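Local coordinates for protein tannase (Lactobacillus plantarum, PDB 4J0G) that probably hydrolyses the galloyl ester bonds of tannins, acting as an esterase of the alpha/beta-hydrolase class, at residues 159-164 against 202-207. Residues are numbered along the deposited sequence; the frame is centred on the assembly and turned at random.
With HG (mercury (II) ion), chain D.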
# COMPACT_ATOMS: atom_id res chain seq x y z
N ILE A 159 -3.51 -5.85 11.83
CA ILE A 159 -3.66 -5.92 10.39
C ILE A 159 -3.67 -4.50 9.84
O ILE A 159 -4.57 -3.71 10.16
CB ILE A 159 -4.98 -6.61 10.01
CG1 ILE A 159 -5.06 -8.00 10.65
CG2 ILE A 159 -5.12 -6.70 8.50
CD1 ILE A 159 -6.37 -8.26 11.37
N THR A 160 -2.66 -4.16 9.04
CA THR A 160 -2.59 -2.84 8.43
C THR A 160 -3.43 -2.78 7.16
O THR A 160 -3.66 -3.81 6.53
CB THR A 160 -1.13 -2.41 8.14
OG1 THR A 160 -0.44 -3.47 7.47
CG2 THR A 160 -0.42 -2.06 9.43
N ASN A 161 -3.88 -1.59 6.79
CA ASN A 161 -4.64 -1.40 5.56
C ASN A 161 -4.32 -0.06 4.93
O ASN A 161 -4.12 0.93 5.63
CB ASN A 161 -6.14 -1.49 5.85
CG ASN A 161 -6.99 -1.46 4.60
OD1 ASN A 161 -6.71 -2.15 3.62
ND2 ASN A 161 -8.03 -0.64 4.61
N GLY A 162 -4.28 -0.02 3.61
CA GLY A 162 -4.01 1.21 2.89
C GLY A 162 -4.19 1.10 1.39
O GLY A 162 -4.25 -0.01 0.84
N THR A 163 -4.25 2.25 0.73
CA THR A 163 -4.42 2.29 -0.71
C THR A 163 -3.28 3.10 -1.30
O THR A 163 -2.88 4.11 -0.74
CB THR A 163 -5.74 2.97 -1.12
OG1 THR A 163 -6.85 2.24 -0.58
CG2 THR A 163 -5.87 3.05 -2.64
N SER A 164 -2.77 2.65 -2.44
CA SER A 164 -1.76 3.40 -3.16
C SER A 164 -0.45 3.48 -2.37
O SER A 164 0.10 2.46 -1.97
CB SER A 164 -2.29 4.80 -3.49
OG SER A 164 -3.54 4.70 -4.14
N SER A 202 -3.18 -6.06 4.58
CA SER A 202 -4.12 -5.72 3.53
C SER A 202 -3.53 -4.58 2.73
O SER A 202 -3.14 -3.56 3.29
CB SER A 202 -5.44 -5.29 4.15
OG SER A 202 -6.31 -4.77 3.17
N ALA A 203 -3.44 -4.76 1.41
CA ALA A 203 -2.91 -3.70 0.56
C ALA A 203 -3.67 -3.53 -0.75
O ALA A 203 -3.83 -4.48 -1.52
CB ALA A 203 -1.43 -3.95 0.29
N TYR A 204 -4.12 -2.31 -0.99
CA TYR A 204 -4.75 -1.93 -2.25
C TYR A 204 -3.78 -1.16 -3.13
O TYR A 204 -3.16 -0.19 -2.68
CB TYR A 204 -6.01 -1.11 -1.99
CG TYR A 204 -7.08 -1.90 -1.28
CD1 TYR A 204 -8.01 -2.65 -2.01
CD2 TYR A 204 -7.17 -1.91 0.11
CE1 TYR A 204 -8.99 -3.39 -1.37
CE2 TYR A 204 -8.14 -2.64 0.75
CZ TYR A 204 -9.05 -3.38 0.01
OH TYR A 204 -10.02 -4.10 0.66
N CYS A 205 -3.67 -1.58 -4.39
CA CYS A 205 -2.79 -0.93 -5.35
C CYS A 205 -1.52 -0.38 -4.71
O CYS A 205 -1.27 0.82 -4.80
CB CYS A 205 -3.53 0.22 -6.03
SG CYS A 205 -5.28 -0.04 -6.29
N PRO A 206 -0.72 -1.23 -4.06
CA PRO A 206 0.46 -0.67 -3.39
C PRO A 206 1.44 -0.04 -4.38
O PRO A 206 1.94 -0.73 -5.27
CB PRO A 206 1.09 -1.90 -2.72
CG PRO A 206 0.57 -3.07 -3.50
CD PRO A 206 -0.82 -2.70 -3.90
N ILE A 207 1.75 1.25 -4.21
CA ILE A 207 2.71 1.88 -5.10
C ILE A 207 4.08 1.71 -4.45
O ILE A 207 4.52 2.53 -3.65
CB ILE A 207 2.39 3.37 -5.31
CG1 ILE A 207 0.98 3.54 -5.90
CG2 ILE A 207 3.46 4.05 -6.17
CD1 ILE A 207 0.77 2.86 -7.25
HG HG D . -5.43 1.89 -7.97
O HOH W 1 -5.52 3.65 -10.25
O HOH W 2 -3.57 2.88 -6.46
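Thr160 O accepts the backbone N-H of Ser202 at 3.0 Å, pairing two neighbouring parallel strands of the central sheet. The hydroxyl of Thr160 turns to Ser170 instead. With chi1 at -174°, the Asn161 side chain extends away from its own backbone N, and its amide oxygen OD1 comes near strand 202-204. There Ser202 OG donates to Asn161 OD1 at 2.7 Å, from above the carbonyl plane. The same OD1 meets the edge of the Tyr204 ring, 3.2 Å from Tyr204 CE2, with amide and ring planes 76° apart. Asn161 ND2 hydrogen-bonds Asp455, so both ends of the amide are held. Replacing Asn161 with an alanine is likely to leave the Ser202 hydroxyl without this acceptor and Asp455 without its amide donor. Gly162 O takes the Tyr204 N-H nearly head-on at 2.9 Å and also lies at the ring edge. Gly162 and Ser164 fit the first two fixed positions of the GxSxG nucleophile elbow of alpha/beta-hydrolases, a tight turn from strand into helix. Thr163 forms a single bridge with Tyr204; its OG1 lies 3.7 Å from Tyr204 CB. Ser164, probably the nucleophile, has the positive phi (67°) expected at such an elbow. Ser164 N hydrogen-bonds Tyr204 O at 2.9 Å, and Ile207 N reaches Ser164 O at 3.0 Å from above the carbonyl plane. The Ser164 side chain lies near His452, which binds 3,4-dihydroxybenzoate. Beyond the strand end, Cys205 SG binds a mercury ion at 2.6 Å.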